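Local coordinates for hypothetical protein yigZ (Escherichia coli, PDB 1VI7) that is of unknown function but belongs to the IMPACT family and may bind guanyl nucleotides or other anions and hydrolyse ribonucleoside triphosphates, at residues T27-T32 / G96-V101; I9-V14 / Q130-R135; L144-H149 / V174-A179; A156-C161 / A186-K191. All blocks are in the same frame, centred on the assembly; numbering follows the deposited sequence.

Contact 1. Residues T27-T32 / G96-V101; sequences TMLAHT and GEITAV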
loop_
_atom_site.group_PDB
_atom_site.type_symbol
_atom_site.label_atom_id
_atom_site.label_comp_id
_atom_site.label_asym_id
_atom_site.label_seq_id
_atom_site.Cartn_x
_atom_site.Cartn_y
_atom_site.Cartn_z
ATOM N N THR A 27 -6.956 -17.945 -3.310
ATOM C CA THR A 27 -6.733 -16.515 -3.310
ATOM C C THR A 27 -6.223 -16.054 -1.956
ATOM O O THR A 27 -6.725 -16.558 -0.945
ATOM C CB THR A 27 -8.045 -15.739 -3.577
ATOM O OG1 THR A 27 -8.681 -16.369 -4.699
ATOM C CG2 THR A 27 -7.718 -14.284 -3.918
ATOM N N MET A 28 -5.240 -15.184 -1.953
ATOM C CA MET A 28 -4.653 -14.673 -0.726
ATOM C C MET A 28 -4.417 -13.171 -0.873
ATOM O O MET A 28 -3.848 -12.694 -1.844
ATOM C CB MET A 28 -3.349 -15.409 -0.407
ATOM C CG MET A 28 -3.532 -16.910 -0.166
ATOM S SD MET A 28 -1.969 -17.819 -0.060
ATOM C CE MET A 28 -1.155 -16.855 1.225
ATOM N N LEU A 29 -5.100 -12.405 -0.040
ATOM C CA LEU A 29 -5.014 -10.953 0.040
ATOM C C LEU A 29 -4.087 -10.580 1.210
ATOM O O LEU A 29 -3.814 -11.490 2.012
ATOM C CB LEU A 29 -6.407 -10.366 0.362
ATOM C CG LEU A 29 -7.275 -9.971 -0.811
ATOM C CD1 LEU A 29 -7.407 -11.120 -1.784
ATOM C CD2 LEU A 29 -8.644 -9.460 -0.380
ATOM N N ALA A 30 -3.719 -9.323 1.344
ATOM C CA ALA A 30 -2.832 -8.870 2.401
ATOM C C ALA A 30 -2.478 -7.401 2.245
ATOM O O ALA A 30 -2.518 -6.905 1.124
ATOM C CB ALA A 30 -1.513 -9.669 2.279
ATOM N N HIS A 31 -2.041 -6.723 3.295
ATOM C CA HIS A 31 -1.648 -5.307 3.201
ATOM C C HIS A 31 -0.259 -5.164 2.605
ATOM O O HIS A 31 0.697 -5.807 3.057
ATOM C CB HIS A 31 -1.676 -4.680 4.590
ATOM C CG HIS A 31 -1.100 -3.301 4.685
ATOM N ND1 HIS A 31 0.188 -3.049 5.099
ATOM C CD2 HIS A 31 -1.641 -2.083 4.437
ATOM C CE1 HIS A 31 0.408 -1.748 5.095
ATOM N NE2 HIS A 31 -0.694 -1.128 4.697
ATOM N N THR A 32 -0.112 -4.361 1.559
ATOM C CA THR A 32 1.180 -4.179 0.891
ATOM C C THR A 32 1.395 -2.719 0.501
ATOM O O THR A 32 0.914 -2.280 -0.544
ATOM C CB THR A 32 1.300 -4.992 -0.415
ATOM O OG1 THR A 32 0.304 -4.552 -1.351
ATOM C CG2 THR A 32 1.188 -6.484 -0.199
ATOM N N GLY A 96 -7.057 1.011 -0.875
ATOM C CA GLY A 96 -5.685 1.274 -1.281
ATOM C C GLY A 96 -4.698 0.293 -0.694
ATOM O O GLY A 96 -5.005 -0.495 0.201
ATOM N N GLU A 97 -3.496 0.198 -1.301
ATOM C CA GLU A 97 -2.434 -0.553 -0.662
ATOM C C GLU A 97 -2.734 -2.013 -0.428
ATOM O O GLU A 97 -2.444 -2.562 0.648
ATOM C CB GLU A 97 -2.126 0.083 0.713
ATOM C CG GLU A 97 -1.784 1.549 0.712
ATOM C CD GLU A 97 -1.380 2.096 2.062
ATOM O OE1 GLU A 97 -1.335 3.337 2.179
ATOM O OE2 GLU A 97 -1.147 1.292 3.000
ATOM N N ILE A 98 -3.137 -2.732 -1.468
ATOM C CA ILE A 98 -3.431 -4.164 -1.308
ATOM C C ILE A 98 -2.946 -4.931 -2.528
ATOM O O ILE A 98 -3.040 -4.418 -3.636
ATOM C CB ILE A 98 -4.941 -4.367 -1.104
ATOM C CG1 ILE A 98 -5.348 -5.825 -1.104
ATOM C CG2 ILE A 98 -5.699 -3.582 -2.144
ATOM C CD1 ILE A 98 -6.771 -6.097 -0.656
ATOM N N THR A 99 -2.639 -6.196 -2.343
ATOM C CA THR A 99 -2.128 -7.050 -3.397
ATOM C C THR A 99 -2.842 -8.385 -3.333
ATOM O O THR A 99 -3.267 -8.752 -2.235
ATOM C CB THR A 99 -0.606 -7.217 -3.165
ATOM O OG1 THR A 99 0.060 -6.010 -3.574
ATOM C CG2 THR A 99 -0.028 -8.389 -3.914
ATOM N N ALA A 100 -2.975 -9.087 -4.456
ATOM C CA ALA A 100 -3.689 -10.372 -4.377
ATOM C C ALA A 100 -2.964 -11.448 -5.169
ATOM O O ALA A 100 -2.215 -11.124 -6.088
ATOM C CB ALA A 100 -5.118 -10.202 -4.894
ATOM N N VAL A 101 -3.052 -12.698 -4.710
ATOM C CA VAL A 101 -2.463 -13.797 -5.394
ATOM C C VAL A 101 -3.384 -15.008 -5.534
ATOM O O VAL A 101 -3.812 -15.632 -4.567
ATOM C CB VAL A 101 -1.152 -14.309 -4.790
ATOM C CG1 VAL A 101 -0.748 -15.622 -5.490
ATOM C CG2 VAL A 101 -0.026 -13.301 -4.945
#
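The imidazole of His31 meets the carboxylate of Glu97 at its edge: NE2 of His31 donates to OE2 of Glu97 at 3.0 Å, 27° out of the ring plane, and reaches that oxygen nearly in line with its C-O bond. Ring and carboxylate planes stand 56° apart, and the two side chains run side by side in the same direction. Pro10 of strand 7-10 packs against CB of His31, while OE1 of Glu97 has a weak hydrogen bond from Trp7. Were Glu97 an alanine, NE2 of His31 would probably lose its acceptor and the ring become freer to turn. The neighbouring backbone is tied as well, N of Thr32 hydrogen-bonding to O of Glu97. Beyond it, the hydroxyls OG1 of Thr32 and OG1 of Thr99 share a hydrogen bond of 2.7 Å, on side chains that cross at about a right angle beneath helix 34-48. Leu29 turns instead to helix 113-128, its CD2 lying 3.9 Å from CD1 of Ile98 and its CD1 resting on CB of Ala100. At the far end Met28 and Val101 exchange two backbone bonds, N to O in each direction, as an antiparallel hydrogen-bonded pair. The whole is a central strand pairing in a five-stranded antiparallel sheet, with helices packed against both of its faces.

Contact 2. Residues I9-V14 / Q130-R135; sequences IPAAPV and QLTTQR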
loop_
_atom_site.group_PDB
_atom_site.type_symbol
_atom_site.label_atom_id
_atom_site.label_comp_id
_atom_site.label_asym_id
_atom_site.label_seq_id
_atom_site.Cartn_x
_atom_site.Cartn_y
_atom_site.Cartn_z
ATOM N N ILE A 9 -7.494 0.694 3.968
ATOM C CA ILE A 9 -6.501 -0.312 3.571
ATOM C C ILE A 9 -6.787 -1.587 4.353
ATOM O O ILE A 9 -7.613 -1.552 5.290
ATOM C CB ILE A 9 -5.076 0.170 3.807
ATOM C CG1 ILE A 9 -4.808 0.539 5.274
ATOM C CG2 ILE A 9 -4.703 1.388 2.945
ATOM C CD1 ILE A 9 -4.175 -0.555 6.079
ATOM N N PRO A 10 -6.128 -2.695 4.029
ATOM C CA PRO A 10 -6.355 -3.934 4.732
ATOM C C PRO A 10 -5.787 -3.937 6.144
ATOM O O PRO A 10 -4.571 -3.802 6.336
ATOM C CB PRO A 10 -5.657 -4.984 3.869
ATOM C CG PRO A 10 -5.303 -4.352 2.614
ATOM C CD PRO A 10 -5.291 -2.870 2.839
ATOM N N ALA A 11 -6.579 -4.356 7.120
ATOM C CA ALA A 11 -6.195 -4.482 8.517
ATOM C C ALA A 11 -5.770 -5.893 8.877
ATOM O O ALA A 11 -5.330 -6.233 9.982
ATOM C CB ALA A 11 -7.360 -4.038 9.405
ATOM N N ALA A 12 -5.929 -6.815 7.951
ATOM C CA ALA A 12 -5.545 -8.199 8.184
ATOM C C ALA A 12 -5.597 -8.920 6.832
ATOM O O ALA A 12 -6.330 -8.494 5.946
ATOM C CB ALA A 12 -6.421 -8.918 9.172
ATOM N N PRO A 13 -4.736 -9.906 6.707
ATOM C CA PRO A 13 -4.637 -10.695 5.486
ATOM C C PRO A 13 -5.864 -11.583 5.367
ATOM O O PRO A 13 -6.590 -11.722 6.346
ATOM C CB PRO A 13 -3.381 -11.533 5.723
ATOM C CG PRO A 13 -3.340 -11.735 7.194
ATOM C CD PRO A 13 -3.889 -10.467 7.786
ATOM N N VAL A 14 -6.129 -12.063 4.168
ATOM C CA VAL A 14 -7.268 -12.924 3.897
ATOM C C VAL A 14 -6.781 -14.065 2.983
ATOM O O VAL A 14 -6.003 -13.830 2.058
ATOM C CB VAL A 14 -8.402 -12.228 3.136
ATOM C CG1 VAL A 14 -9.532 -13.179 2.795
ATOM C CG2 VAL A 14 -8.917 -10.997 3.836
ATOM N N GLN A 130 -14.458 -10.918 2.593
ATOM C CA GLN A 130 -14.044 -11.147 3.984
ATOM C C GLN A 130 -12.939 -10.212 4.447
ATOM O O GLN A 130 -12.421 -10.387 5.557
ATOM C CB GLN A 130 -13.635 -12.621 4.163
ATOM C CG GLN A 130 -14.628 -13.581 3.563
ATOM C CD GLN A 130 -14.342 -15.051 3.665
ATOM O OE1 GLN A 130 -14.861 -15.806 2.818
ATOM N NE2 GLN A 130 -13.576 -15.493 4.663
ATOM N N LEU A 131 -12.546 -9.222 3.668
ATOM C CA LEU A 131 -11.489 -8.307 4.017
ATOM C C LEU A 131 -11.950 -7.272 5.032
ATOM O O LEU A 131 -13.010 -6.621 4.889
ATOM C CB LEU A 131 -10.936 -7.600 2.748
ATOM C CG LEU A 131 -9.834 -6.573 2.981
ATOM C CD1 LEU A 131 -8.591 -7.256 3.536
ATOM C CD2 LEU A 131 -9.462 -5.778 1.761
ATOM N N THR A 132 -11.193 -7.148 6.107
ATOM C CA THR A 132 -11.454 -6.149 7.155
ATOM C C THR A 132 -10.568 -4.946 6.885
ATOM O O THR A 132 -9.414 -5.157 6.462
ATOM C CB THR A 132 -11.208 -6.730 8.549
ATOM O OG1 THR A 132 -9.806 -6.895 8.837
ATOM C CG2 THR A 132 -11.901 -8.094 8.641
ATOM N N THR A 133 -11.041 -3.734 7.077
ATOM C CA THR A 133 -10.244 -2.569 6.737
ATOM C C THR A 133 -10.006 -1.580 7.844
ATOM O O THR A 133 -10.391 -1.764 8.988
ATOM C CB THR A 133 -10.921 -1.845 5.535
ATOM O OG1 THR A 133 -12.336 -1.773 5.759
ATOM C CG2 THR A 133 -10.665 -2.549 4.216
ATOM N N GLN A 134 -9.292 -0.494 7.524
ATOM C CA GLN A 134 -9.026 0.604 8.444
ATOM C C GLN A 134 -8.660 1.890 7.703
ATOM O O GLN A 134 -7.847 1.846 6.776
ATOM C CB GLN A 134 -7.925 0.274 9.442
ATOM C CG GLN A 134 -6.749 -0.479 8.869
ATOM C CD GLN A 134 -5.579 -0.540 9.838
ATOM O OE1 GLN A 134 -5.259 -1.582 10.408
ATOM N NE2 GLN A 134 -4.938 0.617 10.002
ATOM N N ARG A 135 -9.151 3.031 8.172
ATOM C CA ARG A 135 -8.839 4.287 7.492
ATOM C C ARG A 135 -7.361 4.603 7.630
ATOM O O ARG A 135 -6.653 4.054 8.466
ATOM C CB ARG A 135 -9.700 5.447 7.919
ATOM C CG ARG A 135 -9.521 6.736 7.143
ATOM C CD ARG A 135 -10.763 7.610 7.316
ATOM N NE ARG A 135 -11.918 6.931 6.740
ATOM C CZ ARG A 135 -12.140 6.796 5.440
ATOM N NH1 ARG A 135 -11.286 7.311 4.553
ATOM N NH2 ARG A 135 -13.202 6.134 4.985
#
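Ile9 and Gln134 form an antiparallel hydrogen-bonded pair, N of each donating to O of the other, the non-hydrogen-bonded pair Pro10 and Thr133 comes next, and N of Ala11 carries the pairing on with a bond of 3.0 Å to O of Thr132. The side chain of Ile9 crosses that of Gln134 obliquely. CG of Gln134 is set between its own backbone N and carbonyl carbon (chi1 41°), and this setting sends the extended chain toward the partner strand: its CG lies 3.8 Å from CD1 of Ile9, and its OE1 comes within 3.4 Å of CB of Ala11. The methylene stem thus meets Ile9, and the amide oxygen lies against the methyl of Ala11. At the other end Leu131 supplies the apolar contact. Its CG is anti to the backbone N (chi1 178°), which carries CD1 across to the facing segment; there this methyl touches CB of Pro10 at 3.7 Å and CG2 of Val14 at 3.8 Å, and also approaches O of Ala12. Val14 and Leu131 meet at about a right angle, methyl against methyl. Thr132 is more peripheral, its OG1 lying 3.8 Å from CB of Ala11. Strands 7-10 and 133-136 make a small two-stranded antiparallel sheet beside the larger one: Val14 is backbone-bonded to Leu29 of strand 23-31, Pro10 and Leu131 both rest on Ile98 of strand 98-105, and residues 130-135 follow closely on helix 113-128.

Contact 3. Residues L144-H149 / V174-A179; sequences LQCEYH and VLLRVA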
loop_
_atom_site.group_PDB
_atom_site.type_symbol
_atom_site.label_atom_id
_atom_site.label_comp_id
_atom_site.label_asym_id
_atom_site.label_seq_id
_atom_site.Cartn_x
_atom_site.Cartn_y
_atom_site.Cartn_z
ATOM N N LEU A 144 11.740 22.752 6.686
ATOM C CA LEU A 144 12.090 23.543 7.871
ATOM C C LEU A 144 13.587 23.731 7.981
ATOM O O LEU A 144 14.350 22.780 8.041
ATOM C CB LEU A 144 11.532 22.809 9.107
ATOM C CG LEU A 144 11.881 23.402 10.463
ATOM C CD1 LEU A 144 11.213 24.772 10.619
ATOM C CD2 LEU A 144 11.534 22.469 11.615
ATOM N N GLN A 145 14.023 24.976 7.980
ATOM C CA GLN A 145 15.497 25.252 8.093
ATOM C C GLN A 145 15.754 25.772 9.520
ATOM O O GLN A 145 14.999 26.598 10.034
ATOM C CB GLN A 145 15.984 26.092 6.982
ATOM C CG GLN A 145 17.268 26.799 6.924
ATOM C CD GLN A 145 17.419 27.670 5.664
ATOM O OE1 GLN A 145 16.655 28.632 5.511
ATOM N NE2 GLN A 145 18.399 27.359 4.809
ATOM N N CYS A 146 16.607 25.012 10.213
ATOM C CA CYS A 146 17.043 25.264 11.555
ATOM C C CYS A 146 18.552 25.189 11.779
ATOM O O CYS A 146 19.345 24.669 11.005
ATOM C CB CYS A 146 16.374 24.228 12.483
ATOM S SG CYS A 146 17.080 22.596 12.382
ATOM N N GLU A 147 18.940 25.456 13.024
ATOM C CA GLU A 147 20.356 25.421 13.396
ATOM C C GLU A 147 20.745 24.126 14.042
ATOM O O GLU A 147 19.905 23.476 14.689
ATOM C CB GLU A 147 20.617 26.623 14.340
ATOM C CG GLU A 147 20.248 27.932 13.664
ATOM C CD GLU A 147 21.219 29.048 13.857
ATOM O OE1 GLU A 147 22.442 28.804 13.750
ATOM O OE2 GLU A 147 20.767 30.194 14.124
ATOM N N TYR A 148 22.014 23.737 14.061
ATOM C CA TYR A 148 22.397 22.474 14.661
ATOM C C TYR A 148 22.053 22.330 16.135
ATOM O O TYR A 148 21.973 21.198 16.642
ATOM C CB TYR A 148 23.903 22.209 14.472
ATOM C CG TYR A 148 24.248 21.840 13.053
ATOM C CD1 TYR A 148 24.500 22.835 12.130
ATOM C CD2 TYR A 148 24.234 20.529 12.595
ATOM C CE1 TYR A 148 24.736 22.547 10.815
ATOM C CE2 TYR A 148 24.529 20.215 11.281
ATOM C CZ TYR A 148 24.810 21.230 10.397
ATOM O OH TYR A 148 25.057 20.976 9.065
ATOM N N HIS A 149 22.044 23.417 16.892
ATOM C CA HIS A 149 21.769 23.409 18.306
ATOM C C HIS A 149 20.274 23.290 18.575
ATOM O O HIS A 149 19.825 23.370 19.726
ATOM C CB HIS A 149 22.334 24.644 19.016
ATOM C CG HIS A 149 21.647 25.910 18.674
ATOM N ND1 HIS A 149 20.427 26.251 19.229
ATOM C CD2 HIS A 149 21.933 26.902 17.802
ATOM C CE1 HIS A 149 20.000 27.407 18.746
ATOM N NE2 HIS A 149 20.882 27.817 17.847
ATOM N N VAL A 174 20.654 23.521 8.899
ATOM C CA VAL A 174 20.081 22.180 8.655
ATOM C C VAL A 174 18.851 22.329 7.803
ATOM O O VAL A 174 18.108 23.289 7.994
ATOM C CB VAL A 174 19.765 21.431 9.941
ATOM C CG1 VAL A 174 19.286 20.009 9.596
ATOM C CG2 VAL A 174 20.948 21.362 10.897
ATOM N N LEU A 175 18.757 21.579 6.710
ATOM C CA LEU A 175 17.555 21.638 5.921
ATOM C C LEU A 175 16.825 20.281 6.042
ATOM O O LEU A 175 17.326 19.258 5.662
ATOM C CB LEU A 175 17.644 22.041 4.489
ATOM C CG LEU A 175 16.208 22.232 3.891
ATOM C CD1 LEU A 175 15.785 23.671 4.088
ATOM C CD2 LEU A 175 16.133 21.715 2.478
ATOM N N LEU A 176 15.713 20.402 6.734
ATOM C CA LEU A 176 14.853 19.289 7.118
ATOM C C LEU A 176 13.593 19.258 6.243
ATOM O O LEU A 176 12.993 20.273 5.826
ATOM C CB LEU A 176 14.506 19.500 8.584
ATOM C CG LEU A 176 14.843 18.625 9.745
ATOM C CD1 LEU A 176 16.210 18.003 9.824
ATOM C CD2 LEU A 176 14.587 19.383 11.077
ATOM N N ARG A 177 13.180 18.062 5.899
ATOM C CA ARG A 177 11.948 17.761 5.166
ATOM C C ARG A 177 11.108 16.964 6.185
ATOM O O ARG A 177 11.684 15.979 6.705
ATOM C CB ARG A 177 12.294 16.852 3.996
ATOM C CG ARG A 177 11.112 16.312 3.217
ATOM C CD ARG A 177 10.210 17.422 2.780
ATOM N NE ARG A 177 9.500 17.298 1.567
ATOM C CZ ARG A 177 9.717 16.695 0.424
ATOM N NH1 ARG A 177 10.814 15.973 0.224
ATOM N NH2 ARG A 177 8.810 16.822 -0.558
ATOM N N VAL A 178 10.159 17.576 6.887
ATOM C CA VAL A 178 9.406 16.858 7.911
ATOM C C VAL A 178 8.008 16.467 7.437
ATOM O O VAL A 178 7.508 17.054 6.492
ATOM C CB VAL A 178 9.227 17.690 9.193
ATOM C CG1 VAL A 178 10.518 17.693 9.989
ATOM C CG2 VAL A 178 8.774 19.099 8.813
ATOM N N ALA A 179 7.452 15.479 8.114
ATOM C CA ALA A 179 6.135 14.948 7.861
ATOM C C ALA A 179 5.370 14.751 9.179
ATOM O O ALA A 179 5.805 14.000 10.043
ATOM C CB ALA A 179 6.208 13.612 7.127
#
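Val174 has CG2 anti to its carbonyl carbon, with CG1 opposite the backbone N (chi1 -175°), while the ring of Tyr148 swings beside its own backbone N (chi1 -73°); the two settings place the valine methyl over the middle of the tyrosine face. CG2 of Val174 sits 3.7 Å from the ring centroid of Tyr148 and only 6° off the normal, a well-centred CH-pi contact. The phenol end is fixed separately, OH of Tyr148 being hydrogen-bonded to the backbone O of Gln171. On the same strand pair, SG of Cys146 approaches CB of Val174 at 3.8 Å and then CD2 of Leu176 more loosely, at 4.3 Å. Leu144 and Leu176 continue this face, which Leu144 and Cys146 share with Ile154 of helix 151-160. On the other face CB of Gln145 meets CD1 of Leu175 at 3.8 Å. Four backbone bonds join the strands, two at the Leu144 and Leu176 pair and two at the Cys146 and Val174 pair. The chemistry divides accordingly: main-chain bonds fix the antiparallel register in the DUF1949 region, whereas apolar side chains supply the helix-facing side, and the tyrosine extends the contact past the strand end with its ring against a methyl and its hydroxyl tied to the main chain.

Contact 4. Residues A156-C161 / A186-K191; sequences ALLGQC and AEFSAK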
loop_
_atom_site.group_PDB
_atom_site.type_symbol
_atom_site.label_atom_id
_atom_site.label_comp_id
_atom_site.label_asym_id
_atom_site.label_seq_id
_atom_site.Cartn_x
_atom_site.Cartn_y
_atom_site.Cartn_z
ATOM N N ALA A 156 12.535 15.807 18.942
ATOM C CA ALA A 156 11.634 15.570 20.047
ATOM C C ALA A 156 10.276 16.209 19.854
ATOM O O ALA A 156 9.265 15.498 19.950
ATOM C CB ALA A 156 12.280 15.992 21.355
ATOM N N LEU A 157 10.169 17.494 19.551
ATOM C CA LEU A 157 8.849 18.124 19.373
ATOM C C LEU A 157 8.058 17.385 18.299
ATOM O O LEU A 157 6.897 17.022 18.458
ATOM C CB LEU A 157 9.020 19.599 19.083
ATOM C CG LEU A 157 8.943 20.651 20.165
ATOM C CD1 LEU A 157 9.563 20.220 21.489
ATOM C CD2 LEU A 157 9.633 21.942 19.705
ATOM N N LEU A 158 8.719 17.073 17.198
ATOM C CA LEU A 158 8.202 16.361 16.048
ATOM C C LEU A 158 7.519 15.054 16.452
ATOM O O LEU A 158 6.382 14.765 16.080
ATOM C CB LEU A 158 9.389 16.057 15.123
ATOM C CG LEU A 158 9.089 15.862 13.646
ATOM C CD1 LEU A 158 8.347 17.067 13.091
ATOM C CD2 LEU A 158 10.362 15.584 12.857
ATOM N N GLY A 159 8.249 14.259 17.237
ATOM C CA GLY A 159 7.798 12.997 17.739
ATOM C C GLY A 159 6.633 13.113 18.697
ATOM O O GLY A 159 5.792 12.198 18.789
ATOM N N GLN A 160 6.518 14.232 19.418
ATOM C CA GLN A 160 5.397 14.441 20.307
ATOM C C GLN A 160 4.123 14.731 19.514
ATOM O O GLN A 160 3.063 14.832 20.121
ATOM C CB GLN A 160 5.609 15.607 21.268
ATOM C CG GLN A 160 6.547 15.292 22.419
ATOM C CD GLN A 160 7.311 16.534 22.830
ATOM O OE1 GLN A 160 6.700 17.557 23.140
ATOM N NE2 GLN A 160 8.638 16.445 22.801
ATOM N N CYS A 161 4.271 15.134 18.268
ATOM C CA CYS A 161 3.114 15.437 17.437
ATOM C C CYS A 161 2.929 14.368 16.388
ATOM O O CYS A 161 2.379 14.611 15.319
ATOM C CB CYS A 161 3.230 16.821 16.794
ATOM S SG CYS A 161 3.275 18.143 18.005
ATOM N N ALA A 186 -0.707 23.021 13.598
ATOM C CA ALA A 186 -0.888 24.240 14.365
ATOM C C ALA A 186 -0.321 24.078 15.766
ATOM O O ALA A 186 0.219 24.997 16.349
ATOM C CB ALA A 186 -2.361 24.566 14.444
ATOM N N GLU A 187 -0.473 22.874 16.310
ATOM C CA GLU A 187 0.045 22.615 17.650
ATOM C C GLU A 187 1.579 22.549 17.570
ATOM O O GLU A 187 2.251 23.004 18.488
ATOM C CB GLU A 187 -0.512 21.345 18.275
ATOM C CG GLU A 187 0.204 20.952 19.570
ATOM C CD GLU A 187 0.140 19.468 19.856
ATOM O OE1 GLU A 187 0.967 18.968 20.652
ATOM O OE2 GLU A 187 -0.757 18.819 19.260
ATOM N N PHE A 188 2.074 22.009 16.477
ATOM C CA PHE A 188 3.498 21.878 16.234
ATOM C C PHE A 188 4.109 23.260 16.008
ATOM O O PHE A 188 5.124 23.588 16.590
ATOM C CB PHE A 188 3.726 20.994 14.999
ATOM C CG PHE A 188 5.168 20.752 14.683
ATOM C CD1 PHE A 188 5.727 21.247 13.510
ATOM C CD2 PHE A 188 5.979 20.073 15.573
ATOM C CE1 PHE A 188 7.046 20.994 13.193
ATOM C CE2 PHE A 188 7.312 19.832 15.281
ATOM C CZ PHE A 188 7.828 20.273 14.081
ATOM N N SER A 189 3.473 24.061 15.171
ATOM C CA SER A 189 3.961 25.401 14.889
ATOM C C SER A 189 4.055 26.162 16.208
ATOM O O SER A 189 5.120 26.709 16.511
ATOM C CB SER A 189 3.083 26.130 13.892
ATOM O OG SER A 189 3.158 25.640 12.575
ATOM N N ALA A 190 2.985 26.165 16.989
ATOM C CA ALA A 190 2.996 26.837 18.293
ATOM C C ALA A 190 4.150 26.317 19.140
ATOM O O ALA A 190 5.014 27.060 19.605
ATOM C CB ALA A 190 1.693 26.617 19.022
ATOM N N LYS A 191 4.177 24.984 19.338
ATOM C CA LYS A 191 5.273 24.417 20.114
ATOM C C LYS A 191 6.608 24.922 19.549
ATOM O O LYS A 191 7.476 25.279 20.338
ATOM C CB LYS A 191 5.253 22.900 20.114
ATOM C CG LYS A 191 4.633 22.275 21.355
ATOM C CD LYS A 191 3.669 21.155 20.980
ATOM C CE LYS A 191 4.283 19.780 21.110
ATOM N NZ LYS A 191 4.437 19.402 22.552
#
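Leu158 meets the ring of Phe188 at a slant, CD1 of the leucine lying 3.4 Å from CZ of the phenylalanine. The ring reaches across between the helices because its CG stands opposite the backbone N (chi1 -178°). Its edge, not its face, is turned to the backbone of Leu157, whose C atom lies in the ring plane, and to SG of Cys161, 5.4 Å from the Phe188 centroid in a sulfur-aromatic contact. That sulfur is also approached by CE of Lys191 at 3.7 Å and by OE1 of Glu187 at 3.6 Å. Over this layer the bent chain of Lys191 passes Gln160 at an angle, and its NZ donates to OE1 of Gln160 at 3.0 Å. The same NZ has a long salt bridge to OE1 of Glu187, one turn earlier. With an alanine here in place of the lysine, OE1 of Gln160 is likely to lose this donor and SG of Cys161 part of its cover. The helices run antiparallel: the axes of segments 156-160 and 186-191 approach to 10.1 Å, with 154° between their directions. Leu158 and Phe188 also touch strand 174-180, so the chemistry is graded: hydrocarbon and ring next to the sheet, sulfur between, and amide and charges at the outer margin.

The four contacts fall into two groups joined by one chain, a worked case of two separate packing regions in series. Contacts 1 and 2 are 9 Å apart between centres and share a boundary: N of Leu29 is probably hydrogen-bonded to O of Val14 at 2.7 Å, and CD1 of Ile9 packs on CD2 of His31 at 3.4 Å. Contacts 3 and 4, centres 14 Å apart, alternate along the sequence and meet where CG1 of Val178 touches CD2 of Leu158 at 3.6 Å, strand 174-180 against helix 151-160. Between the groups the nearest atoms, those of contacts 1 and 3, are still about 14 Å apart. No ligand site is defined near any of them.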